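Local coordinates for protein LS-24 (Lathyrus sativus, PDB 3LP9) that folds as a four-bladed hemopexin propeller and probably binds hemin as a monomer or spermine as a dimer, with a possible role in oxidative stress, at residues 95-98 with 99-103. Residues are numbered along the deposited sequence; the frame is centred on the assembly and turned at random.
Sequences DKII and LGPKK
Ile97 meets Leu99, Gly100 and Pro101 round a classic beta bulge, a worked example of how the outer strand of a hemopexin blade bends without leaving its neighbour. The closest side-chain approach of Ile97 is through one methyl: Ile97 CG2 lies 3.4 Å from Leu99 O and 3.6 Å from Gly100 O. CG2 stands anti to the backbone N, while CG1 (chi1 -68°) sits beside that N and carries CD1 off at roughly a right angle to CG2, to 4.4 Å from Pro101 CD. Ile98 and Leu99 meet through their branches, with Ile98 CG2 4.3 Å from Leu99 CD2. In the bulge Ile98 and Leu99 stand opposite the single residue Leu85 of strand 82-87, and both hydrogen-bond to its backbone; beyond it, Lys102 resumes the pairing with Cys83. The chain turns at Leu99 and again at Pro101, with Gly100 between them at a positive phi of 80°, a conformation glycine adopts readily. Ser53, Leu54 and Thr57 of the same chain pack on Ile97. The second subunit borders this edge: its Gln56 NE2 hydrogen-bonds Ile97 O, and its Ser61 OG hydrogen-bonds Pro101 O. The second corner is completed by the cis peptide bond between Gly100 C and Pro101 N.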
ATOM      1  N   ASP A  95      -0.266   5.583 -19.484  1.00 17.04           N
ATOM      2  CA  ASP A  95       0.474   5.340 -18.237  1.00 16.56           C
ATOM      3  C   ASP A  95       0.531   3.836 -17.822  1.00 16.60           C
ATOM      4  O   ASP A  95      -0.437   3.074 -17.948  1.00 15.80           O
ATOM      5  CB  ASP A  95      -0.107   6.214 -17.140  1.00 15.98           C
ATOM      6  CG  ASP A  95      -1.602   6.010 -16.965  1.00 16.44           C
ATOM      7  OD1 ASP A  95      -2.407   6.490 -17.795  1.00 15.88           O
ATOM      8  OD2 ASP A  95      -1.998   5.330 -15.997  1.00 16.86           O
ATOM      9  N   LYS A  96       1.707   3.432 -17.362  1.00 16.49           N
ATOM     10  CA  LYS A  96       1.911   2.132 -16.790  1.00 16.41           C
ATOM     11  C   LYS A  96       2.794   2.264 -15.558  1.00 16.40           C
ATOM     12  O   LYS A  96       3.529   3.249 -15.399  1.00 16.06           O
ATOM     13  CB  LYS A  96       2.541   1.167 -17.813  1.00 16.69           C
ATOM     14  CG  LYS A  96       3.941   1.535 -18.312  1.00 17.34           C
ATOM     15  CD  LYS A  96       4.475   0.491 -19.351  1.00 19.85           C
ATOM     16  CE  LYS A  96       5.853   0.965 -19.954  1.00 20.87           C
ATOM     17  NZ  LYS A  96       6.505  -0.071 -20.814  1.00 19.36           N
ATOM     18  N   ILE A  97       2.737   1.243 -14.698  1.00 16.06           N
ATOM     19  CA  ILE A  97       3.608   1.146 -13.527  1.00 15.38           C
ATOM     20  C   ILE A  97       4.792   0.385 -14.060  1.00 15.23           C
ATOM     21  O   ILE A  97       4.610  -0.545 -14.795  1.00 15.62           O
ATOM     22  CB  ILE A  97       2.935   0.378 -12.320  1.00 14.67           C
ATOM     23  CG1 ILE A  97       1.772   1.169 -11.721  1.00 14.96           C
ATOM     24  CG2 ILE A  97       3.887   0.142 -11.228  1.00 13.72           C
ATOM     25  CD1 ILE A  97       0.969   0.366 -10.741  1.00 14.41           C
ATOM     26  N   ILE A  98       5.989   0.759 -13.647  1.00 15.63           N
ATOM     27  CA  ILE A  98       7.212   0.036 -13.976  1.00 16.60           C
ATOM     28  C   ILE A  98       7.836  -0.750 -12.783  1.00 16.84           C
ATOM     29  O   ILE A  98       8.438  -1.809 -12.952  1.00 16.51           O
ATOM     30  CB  ILE A  98       8.274   0.983 -14.641  1.00 16.29           C
ATOM     31  CG1 ILE A  98       7.869   1.300 -16.103  1.00 16.57           C
ATOM     32  CG2 ILE A  98       9.671   0.330 -14.553  1.00 16.63           C
ATOM     33  CD1 ILE A  98       8.300   2.616 -16.537  1.00 15.78           C
ATOM     34  N   LEU A  99       7.623  -0.250 -11.570  1.00 17.71           N
ATOM     35  CA  LEU A  99       8.294  -0.790 -10.368  1.00 17.45           C
ATOM     36  C   LEU A  99       7.258  -0.667  -9.275  1.00 17.21           C
ATOM     37  O   LEU A  99       6.615   0.400  -9.180  1.00 17.15           O
ATOM     38  CB  LEU A  99       9.358   0.200  -9.999  1.00 18.12           C
ATOM     39  CG  LEU A  99      10.861   0.094  -9.724  1.00 18.85           C
ATOM     40  CD1 LEU A  99      11.039  -0.489  -8.374  1.00 19.46           C
ATOM     41  CD2 LEU A  99      11.552  -0.692 -10.817  1.00 20.07           C
ATOM     42  N   GLY A 100       7.097  -1.701  -8.441  1.00 16.20           N
ATOM     43  CA  GLY A 100       6.225  -1.583  -7.273  1.00 15.90           C
ATOM     44  C   GLY A 100       4.705  -1.733  -7.549  1.00 15.37           C
ATOM     45  O   GLY A 100       4.329  -2.312  -8.572  1.00 15.22           O
ATOM     46  N   PRO A 101       3.848  -1.209  -6.656  1.00 15.03           N
ATOM     47  CA  PRO A 101       4.203  -0.503  -5.399  1.00 15.38           C
ATOM     48  C   PRO A 101       5.087  -1.298  -4.416  1.00 16.09           C
ATOM     49  O   PRO A 101       4.857  -2.455  -4.131  1.00 15.54           O
ATOM     50  CB  PRO A 101       2.838  -0.117  -4.792  1.00 15.61           C
ATOM     51  CG  PRO A 101       1.838  -0.148  -6.005  1.00 14.53           C
ATOM     52  CD  PRO A 101       2.380  -1.259  -6.862  1.00 14.89           C
ATOM     53  N   LYS A 102       6.153  -0.636  -3.951  1.00 16.65           N
ATOM     54  CA  LYS A 102       7.064  -1.195  -2.948  1.00 16.68           C
ATOM     55  C   LYS A 102       7.360  -0.203  -1.818  1.00 16.88           C
ATOM     56  O   LYS A 102       7.391   0.982  -2.003  1.00 16.41           O
ATOM     57  CB  LYS A 102       8.399  -1.621  -3.601  1.00 16.75           C
ATOM     58  CG  LYS A 102       8.429  -3.036  -4.188  1.00 17.54           C
ATOM     59  CD  LYS A 102       9.903  -3.416  -4.418  1.00 17.55           C
ATOM     60  CE  LYS A 102      10.031  -4.718  -5.185  1.00 19.96           C
ATOM     61  NZ  LYS A 102      10.067  -4.321  -6.638  1.00 20.78           N
ATOM     62  N   LYS A 103       7.626  -0.732  -0.630  1.00 17.66           N
ATOM     63  CA  LYS A 103       7.953   0.068   0.528  1.00 16.81           C
ATOM     64  C   LYS A 103       9.201   0.905   0.180  1.00 16.66           C
ATOM     65  O   LYS A 103      10.107   0.395  -0.432  1.00 16.34           O
ATOM     66  CB  LYS A 103       8.236  -0.879   1.695  1.00 17.14           C
ATOM     67  CG  LYS A 103       7.015  -1.171   2.600  1.00 15.95           C
ATOM     68  CD  LYS A 103       7.206  -2.465   3.306  1.00 14.25           C
ATOM     69  CE  LYS A 103       6.168  -2.664   4.348  1.00 15.63           C
ATOM     70  NZ  LYS A 103       6.405  -3.923   5.145  1.00 14.71           N
TER